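Local coordinates for siderophore enterobactin esterase (Emericella nidulans, PDB 6GUO), which hydrolyses the ester bonds of the bacterial siderophore enterobactin, a step required for release of the bound iron inside the fungal cell, at residues M18-I23 against Q32-W37; N53-V58 against T84-I89. All blocks are in the same frame, centred on the assembly; numbering follows the deposited sequence.

Contact 1 of 2, residues M18-I23 against Q32-W37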
ATOM      1  N   MET A  18       0.992  17.521  -1.520  1.00 17.74           N
ATOM      2  CA  MET A  18       1.159  16.944  -2.840  1.00 18.50           C
ATOM      3  C   MET A  18       0.696  17.931  -3.898  1.00 18.05           C
ATOM      4  O   MET A  18      -0.123  18.814  -3.637  1.00 18.54           O
ATOM      5  CB  MET A  18       0.459  15.584  -2.973  1.00 20.73           C
ATOM      6  CG  MET A  18      -0.981  15.523  -2.512  1.00 22.50           C
ATOM      7  SD  MET A  18      -1.672  13.854  -2.615  1.00 23.53           S
ATOM      8  CE  MET A  18      -0.798  12.955  -1.335  1.00 24.62           C
ATOM      9  N   ALA A  19       1.276  17.787  -5.080  1.00 17.51           N
ATOM     10  CA  ALA A  19       1.004  18.659  -6.215  1.00 18.29           C
ATOM     11  C   ALA A  19       1.169  17.851  -7.481  1.00 17.63           C
ATOM     12  O   ALA A  19       1.808  16.791  -7.474  1.00 19.29           O
ATOM     13  CB  ALA A  19       1.957  19.841  -6.215  1.00 19.23           C
ATOM     14  N   ALA A  20       0.581  18.346  -8.563  1.00 16.97           N
ATOM     15  CA  ALA A  20       0.658  17.681  -9.852  1.00 17.01           C
ATOM     16  C   ALA A  20       0.887  18.704 -10.959  1.00 16.55           C
ATOM     17  O   ALA A  20       0.492  19.864 -10.836  1.00 16.65           O
ATOM     18  CB  ALA A  20      -0.611  16.885 -10.112  1.00 17.91           C
ATOM     19  N   TRP A  21       1.561  18.259 -12.015  1.00 16.32           N
ATOM     20  CA  TRP A  21       1.789  19.055 -13.220  1.00 17.47           C
ATOM     21  C   TRP A  21       1.527  18.208 -14.457  1.00 18.56           C
ATOM     22  O   TRP A  21       1.789  17.008 -14.450  1.00 19.14           O
ATOM     23  CB  TRP A  21       3.240  19.536 -13.290  1.00 18.40           C
ATOM     24  CG  TRP A  21       3.610  20.575 -12.294  1.00 19.69           C
ATOM     25  CD1 TRP A  21       3.617  21.925 -12.486  1.00 21.27           C
ATOM     26  CD2 TRP A  21       4.053  20.356 -10.954  1.00 20.13           C
ATOM     27  NE1 TRP A  21       4.028  22.563 -11.341  1.00 22.15           N
ATOM     28  CE2 TRP A  21       4.298  21.623 -10.382  1.00 21.26           C
ATOM     29  CE3 TRP A  21       4.252  19.211 -10.172  1.00 19.36           C
ATOM     30  CZ2 TRP A  21       4.744  21.780  -9.065  1.00 21.54           C
ATOM     31  CZ3 TRP A  21       4.699  19.365  -8.860  1.00 20.83           C
ATOM     32  CH2 TRP A  21       4.935  20.641  -8.320  1.00 21.19           C
ATOM     33  N   GLN A  22       1.024  18.835 -15.519  1.00 20.13           N
ATOM     34  CA  GLN A  22       1.075  18.228 -16.850  1.00 22.59           C
ATOM     35  C   GLN A  22       2.331  18.723 -17.554  1.00 22.27           C
ATOM     36  O   GLN A  22       2.711  19.878 -17.396  1.00 21.98           O
ATOM     37  CB  GLN A  22      -0.175  18.538 -17.687  1.00 26.18           C
ATOM     38  CG  GLN A  22      -1.298  17.530 -17.464  1.00 29.54           C
ATOM     39  CD  GLN A  22      -2.484  17.708 -18.396  1.00 34.03           C
ATOM     40  OE1 GLN A  22      -2.371  18.292 -19.474  1.00 37.78           O
ATOM     41  NE2 GLN A  22      -3.633  17.178 -17.984  1.00 35.96           N
ATOM     42  N   ILE A  23       2.977  17.832 -18.303  1.00 22.22           N
ATOM     43  CA  ILE A  23       4.141  18.173 -19.116  1.00 22.65           C
ATOM     44  C   ILE A  23       3.780  17.836 -20.558  1.00 22.93           C
ATOM     45  O   ILE A  23       3.707  16.662 -20.930  1.00 21.36           O
ATOM     46  CB  ILE A  23       5.420  17.426 -18.670  1.00 24.28           C
ATOM     47  CG1 ILE A  23       5.640  17.591 -17.159  1.00 26.44           C
ATOM     48  CG2 ILE A  23       6.629  17.957 -19.437  1.00 25.40           C
ATOM     49  CD1 ILE A  23       6.745  16.730 -16.579  1.00 27.87           C
ATOM     50  N   GLN A  32       1.782  13.273 -16.863  1.00 19.84           N
ATOM     51  CA  GLN A  32       1.317  13.817 -15.599  1.00 20.34           C
ATOM     52  C   GLN A  32       2.340  13.403 -14.560  1.00 19.79           C
ATOM     53  O   GLN A  32       2.622  12.211 -14.420  1.00 20.04           O
ATOM     54  CB  GLN A  32      -0.058  13.259 -15.236  1.00 22.22           C
ATOM     55  CG  GLN A  32      -0.600  13.755 -13.901  1.00 23.97           C
ATOM     56  CD  GLN A  32      -1.970  13.186 -13.583  1.00 25.61           C
ATOM     57  OE1 GLN A  32      -2.900  13.294 -14.384  1.00 28.22           O
ATOM     58  NE2 GLN A  32      -2.100  12.571 -12.408  1.00 25.95           N
ATOM     59  N   ILE A  33       2.909  14.377 -13.856  1.00 17.88           N
ATOM     60  CA  ILE A  33       3.795  14.070 -12.739  1.00 18.76           C
ATOM     61  C   ILE A  33       3.077  14.422 -11.439  1.00 18.21           C
ATOM     62  O   ILE A  33       2.496  15.499 -11.323  1.00 18.21           O
ATOM     63  CB  ILE A  33       5.200  14.719 -12.877  1.00 22.33           C
ATOM     64  CG1 ILE A  33       5.175  16.247 -12.765  1.00 24.44           C
ATOM     65  CG2 ILE A  33       5.840  14.308 -14.202  1.00 23.09           C
ATOM     66  CD1 ILE A  33       6.529  16.832 -12.401  1.00 25.16           C
ATOM     67  N   ASP A  34       3.067  13.485 -10.491  1.00 16.43           N
ATOM     68  CA  ASP A  34       2.525  13.723  -9.160  1.00 17.19           C
ATOM     69  C   ASP A  34       3.717  13.739  -8.221  1.00 15.94           C
ATOM     70  O   ASP A  34       4.592  12.883  -8.327  1.00 15.92           O
ATOM     71  CB  ASP A  34       1.551  12.616  -8.754  1.00 19.12           C
ATOM     72  CG  ASP A  34       0.216  12.712  -9.469  1.00 21.81           C
ATOM     73  OD1 ASP A  34      -0.645  13.505  -9.026  1.00 24.63           O
ATOM     74  OD2 ASP A  34       0.015  11.977 -10.459  1.00 25.46           O
ATOM     75  N   VAL A  35       3.755  14.725  -7.330  1.00 14.98           N
ATOM     76  CA  VAL A  35       4.850  14.895  -6.383  1.00 14.13           C
ATOM     77  C   VAL A  35       4.297  15.036  -4.968  1.00 14.54           C
ATOM     78  O   VAL A  35       3.365  15.801  -4.743  1.00 14.74           O
ATOM     79  CB  VAL A  35       5.702  16.135  -6.730  1.00 13.89           C
ATOM     80  CG1 VAL A  35       6.892  16.258  -5.780  1.00 13.80           C
ATOM     81  CG2 VAL A  35       6.184  16.067  -8.174  1.00 14.41           C
ATOM     82  N   SER A  36       4.873  14.297  -4.020  1.00 14.03           N
ATOM     83  CA  SER A  36       4.551  14.469  -2.610  1.00 13.26           C
ATOM     84  C   SER A  36       5.818  14.643  -1.798  1.00 13.60           C
ATOM     85  O   SER A  36       6.885  14.179  -2.195  1.00 13.67           O
ATOM     86  CB  SER A  36       3.756  13.285  -2.060  1.00 13.66           C
ATOM     87  OG  SER A  36       4.538  12.107  -2.000  1.00 13.77           O
ATOM     88  N   TRP A  37       5.675  15.299  -0.653  1.00 13.90           N
ATOM     89  CA  TRP A  37       6.806  15.589   0.218  1.00 14.01           C
ATOM     90  C   TRP A  37       6.420  15.414   1.684  1.00 13.95           C
ATOM     91  O   TRP A  37       5.231  15.339   2.002  1.00 14.31           O
ATOM     92  CB  TRP A  37       7.369  16.986  -0.078  1.00 15.22           C
ATOM     93  CG  TRP A  37       6.386  18.100  -0.023  1.00 15.67           C
ATOM     94  CD1 TRP A  37       6.150  18.921   1.033  1.00 16.10           C
ATOM     95  CD2 TRP A  37       5.525  18.542  -1.075  1.00 15.69           C
ATOM     96  NE1 TRP A  37       5.190  19.846   0.713  1.00 16.47           N
ATOM     97  CE2 TRP A  37       4.786  19.634  -0.576  1.00 16.39           C
ATOM     98  CE3 TRP A  37       5.297  18.116  -2.389  1.00 15.44           C
ATOM     99  CZ2 TRP A  37       3.838  20.310  -1.344  1.00 16.08           C
ATOM    100  CZ3 TRP A  37       4.358  18.785  -3.150  1.00 16.05           C
ATOM    101  CH2 TRP A  37       3.635  19.869  -2.623  1.00 16.70           C
TER
HETATM  102  O   HOH W   1      -0.493  14.887  -6.747  1.00 25.50           O
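W21 and I33 face each other as a hydrogen-bonded pair in the antiparallel beta hairpin that opens the alpha/beta-hydrolase sheet, and A19 and V35 form the next such pair. Each pair closes a ring of two backbone bonds; the tightest, V35 N to A19 O, is 2.8 Å long. The W21 side chain can be followed outward. CB rests on I33 CG1 at 3.9 Å. CG is turned beside the backbone N (chi1 -70°), which lays the indole along the hairpin in the direction of V35. CE3 then passes I33 CG1 and CD1, and CZ3 reaches V35 CG2 at 3.7 Å, with this methyl at the edge of the ring, near its plane. F145 of helix 131-150 adds an edge-to-face ring contact to the indole. On the same face I23 CD1 presses against I33 CG2 at 3.5 Å. At the far end the W37 indole curls back: M18 N lies over one of its faces, 3.7 Å above the plane, while A19 CB sits at its edge.

M18, A20, Q32, D34 and S36 line the other face. A20 through I23 also pair with a strand of the second subunit, carrying the sheet across the dimer interface. D34 is held by both carboxylate oxygens: OD1 accepts from A14 N of the second subunit and from a water that also reaches A19 O weakly, while Q32 NE2 donates to the syn side of OD2 at 2.9 Å, with OD2 itself nearly in the plane of the Q32 amide.

Contact 2 of 2, residues N53-V58 against T84-I89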
ATOM      1  N   ASN A  53      15.801  12.366   0.372  1.00 17.70           N
ATOM      2  CA  ASN A  53      15.996  11.367  -0.660  1.00 16.96           C
ATOM      3  C   ASN A  53      14.798  11.458  -1.589  1.00 15.33           C
ATOM      4  O   ASN A  53      13.875  12.236  -1.339  1.00 14.81           O
ATOM      5  CB  ASN A  53      16.152   9.987  -0.031  1.00 17.99           C
ATOM      6  CG  ASN A  53      17.382   9.905   0.858  1.00 19.37           C
ATOM      7  OD1 ASN A  53      18.446  10.397   0.492  1.00 21.68           O
ATOM      8  ND2 ASN A  53      17.236   9.311   2.037  1.00 21.83           N
ATOM      9  N   ALA A  54      14.838  10.709  -2.682  1.00 14.79           N
ATOM     10  CA  ALA A  54      13.773  10.759  -3.680  1.00 14.92           C
ATOM     11  C   ALA A  54      13.520   9.385  -4.274  1.00 15.45           C
ATOM     12  O   ALA A  54      14.456   8.619  -4.497  1.00 17.67           O
ATOM     13  CB  ALA A  54      14.125  11.749  -4.777  1.00 14.63           C
ATOM     14  N   VAL A  55      12.249   9.081  -4.525  1.00 14.16           N
ATOM     15  CA  VAL A  55      11.875   7.863  -5.223  1.00 14.20           C
ATOM     16  C   VAL A  55      11.034   8.250  -6.431  1.00 13.78           C
ATOM     17  O   VAL A  55      10.070   9.016  -6.314  1.00 14.66           O
ATOM     18  CB  VAL A  55      11.168   6.827  -4.312  1.00 15.10           C
ATOM     19  CG1 VAL A  55       9.878   7.359  -3.704  1.00 16.21           C
ATOM     20  CG2 VAL A  55      10.925   5.533  -5.075  1.00 15.36           C
ATOM     21  N   TYR A  56      11.450   7.738  -7.589  1.00 13.66           N
ATOM     22  CA  TYR A  56      10.785   7.965  -8.863  1.00 14.02           C
ATOM     23  C   TYR A  56      10.001   6.709  -9.221  1.00 14.12           C
ATOM     24  O   TYR A  56      10.536   5.602  -9.155  1.00 14.88           O
ATOM     25  CB  TYR A  56      11.817   8.319  -9.946  1.00 14.73           C
ATOM     26  CG  TYR A  56      12.416   9.689  -9.728  1.00 16.07           C
ATOM     27  CD1 TYR A  56      11.949  10.795 -10.436  1.00 16.55           C
ATOM     28  CD2 TYR A  56      13.422   9.893  -8.783  1.00 16.67           C
ATOM     29  CE1 TYR A  56      12.472  12.061 -10.220  1.00 17.66           C
ATOM     30  CE2 TYR A  56      13.950  11.158  -8.559  1.00 17.87           C
ATOM     31  CZ  TYR A  56      13.477  12.236  -9.285  1.00 18.39           C
ATOM     32  OH  TYR A  56      13.991  13.491  -9.065  1.00 19.79           O
ATOM     33  N   LEU A  57       8.732   6.885  -9.585  1.00 14.29           N
ATOM     34  CA  LEU A  57       7.831   5.775  -9.870  1.00 14.79           C
ATOM     35  C   LEU A  57       7.324   5.861 -11.306  1.00 14.13           C
ATOM     36  O   LEU A  57       6.800   6.892 -11.701  1.00 14.58           O
ATOM     37  CB  LEU A  57       6.628   5.818  -8.928  1.00 16.34           C
ATOM     38  CG  LEU A  57       6.853   6.041  -7.432  1.00 18.09           C
ATOM     39  CD1 LEU A  57       5.515   6.269  -6.743  1.00 19.41           C
ATOM     40  CD2 LEU A  57       7.568   4.859  -6.819  1.00 19.60           C
ATOM     41  N   VAL A  58       7.470   4.778 -12.069  1.00 14.23           N
ATOM     42  CA  VAL A  58       6.787   4.668 -13.374  1.00 15.70           C
ATOM     43  C   VAL A  58       5.457   3.944 -13.154  1.00 16.35           C
ATOM     44  O   VAL A  58       5.258   3.352 -12.103  1.00 17.19           O
ATOM     45  CB  VAL A  58       7.669   4.035 -14.466  1.00 16.90           C
ATOM     46  CG1 VAL A  58       8.885   4.920 -14.708  1.00 17.87           C
ATOM     47  CG2 VAL A  58       8.084   2.605 -14.133  1.00 17.74           C
ATOM     48  N   THR A  84      11.605  11.729   2.352  1.00 15.58           N
ATOM     49  CA  THR A  84      11.660  11.291   0.967  1.00 15.26           C
ATOM     50  C   THR A  84      10.576  11.973   0.148  1.00 14.40           C
ATOM     51  O   THR A  84       9.410  12.007   0.543  1.00 15.45           O
ATOM     52  CB  THR A  84      11.533   9.759   0.853  1.00 15.36           C
ATOM     53  OG1 THR A  84      12.529   9.139   1.673  1.00 16.81           O
ATOM     54  CG2 THR A  84      11.720   9.294  -0.585  1.00 15.12           C
ATOM     55  N   VAL A  85      10.986  12.530  -0.989  1.00 13.94           N
ATOM     56  CA  VAL A  85      10.068  13.085  -1.977  1.00 13.49           C
ATOM     57  C   VAL A  85       9.688  11.971  -2.953  1.00 13.20           C
ATOM     58  O   VAL A  85      10.550  11.215  -3.401  1.00 13.38           O
ATOM     59  CB  VAL A  85      10.715  14.286  -2.714  1.00 13.29           C
ATOM     60  CG1 VAL A  85       9.854  14.770  -3.880  1.00 13.48           C
ATOM     61  CG2 VAL A  85      10.960  15.423  -1.737  1.00 13.45           C
ATOM     62  N   VAL A  86       8.397  11.874  -3.274  1.00 12.88           N
ATOM     63  CA  VAL A  86       7.894  10.909  -4.250  1.00 12.63           C
ATOM     64  C   VAL A  86       7.603  11.662  -5.536  1.00 13.20           C
ATOM     65  O   VAL A  86       6.939  12.699  -5.511  1.00 13.68           O
ATOM     66  CB  VAL A  86       6.602  10.217  -3.771  1.00 12.69           C
ATOM     67  CG1 VAL A  86       6.086   9.228  -4.812  1.00 13.15           C
ATOM     68  CG2 VAL A  86       6.838   9.511  -2.445  1.00 12.79           C
ATOM     69  N   ILE A  87       8.119  11.130  -6.640  1.00 13.00           N
ATOM     70  CA  ILE A  87       7.879  11.663  -7.976  1.00 12.91           C
ATOM     71  C   ILE A  87       7.308  10.536  -8.830  1.00 13.20           C
ATOM     72  O   ILE A  87       8.014   9.594  -9.190  1.00 13.71           O
ATOM     73  CB  ILE A  87       9.166  12.230  -8.603  1.00 13.21           C
ATOM     74  CG1 ILE A  87       9.828  13.243  -7.655  1.00 13.97           C
ATOM     75  CG2 ILE A  87       8.840  12.872  -9.953  1.00 12.97           C
ATOM     76  CD1 ILE A  87      10.892  12.673  -6.739  1.00 14.45           C
ATOM     77  N   ALA A  88       6.016  10.633  -9.133  1.00 13.37           N
ATOM     78  CA  ALA A  88       5.321   9.622  -9.908  1.00 13.73           C
ATOM     79  C   ALA A  88       5.159  10.140 -11.323  1.00 14.65           C
ATOM     80  O   ALA A  88       4.598  11.208 -11.518  1.00 16.39           O
ATOM     81  CB  ALA A  88       3.967   9.338  -9.288  1.00 13.83           C
ATOM     82  N   ILE A  89       5.673   9.394 -12.298  1.00 15.13           N
ATOM     83  CA  ILE A  89       5.581   9.783 -13.706  1.00 15.81           C
ATOM     84  C   ILE A  89       4.516   8.917 -14.361  1.00 16.38           C
ATOM     85  O   ILE A  89       4.682   7.695 -14.515  1.00 16.60           O
ATOM     86  CB  ILE A  89       6.922   9.671 -14.454  1.00 16.24           C
ATOM     87  CG1 ILE A  89       8.026  10.434 -13.705  1.00 18.19           C
ATOM     88  CG2 ILE A  89       6.789  10.233 -15.870  1.00 16.57           C
ATOM     89  CD1 ILE A  89       8.896   9.566 -12.834  1.00 19.18           C
TER
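Five backbone hydrogen bonds join N53-V58 to T84-I89 in parallel, the axes of the two short strand segments set 20° apart. They alternate in direction: V85 N, I87 N and I89 N donate to N53 O, V55 O and L57 O, while V55 N and L57 N donate to V85 O and I87 O. The bond from I89 N to L57 O is the straightest at its hydrogen, 173° over 2.8 Å, whereas V85 N meets N53 O from 27° off the carbonyl plane. Between these bonds, alpha hydrogens lean on the same oxygens, as at Y56 CA and I87 O, 3.2 Å apart.

The aromatic contact is a CH-pi interaction. I87 CD1 stands over one face of the Y56 ring, 3.8 Å from its centroid, and the two side chains run alongside one another in the same direction. Both have their gamma carbon (CG of Y56, CG1 of I87) anti to the carbonyl carbon, which sets them side by side: I87 CB and CG2 meet Y56 CD1 and CE1, and I87 CD1 comes closest to Y56 CZ. I89 CD1 comes instead to the ring's edge.

Aliphatic packing fills in the rest. A54 CB touches I87 CD1 on the face that carries Y56. On the reverse face V55 CG1 lies beside V86 CG2 at 3.9 Å, and L57 CD1 crosses to V86 CG1 at 3.6 Å. Helix 60-77 packs there through A67 on L57 and L71 on V86, while V142 of helix 131-150 lies against I87 on the Y56 side.

Two adjacent parallel strands joined through helix 60-77 make a beta-alpha-beta crossover; with helix 131-150 on the other face, they form part of the central sheet of the alpha/beta-hydrolase fold.

From the N terminus, contact 1 comes first: the chain runs through 18-23, turns, and closes a short hairpin when 32-37 returns beside it. Only then does contact 2 open at 53-58; its much longer loop passes through helix 60-77 before closing at 84-89. The two are therefore in series, neither nested nor crossed along the sequence. In space, however, 84-89 slots between 32-37 and 53-58, where D34 O accepts from A88 N at 2.8 Å and S36 O from V86 N, both probable hydrogen bonds. This antiparallel join ties the dimer-edge hairpin to the parallel core of a single sheet; the centres of the two contacts lie about 10 Å apart.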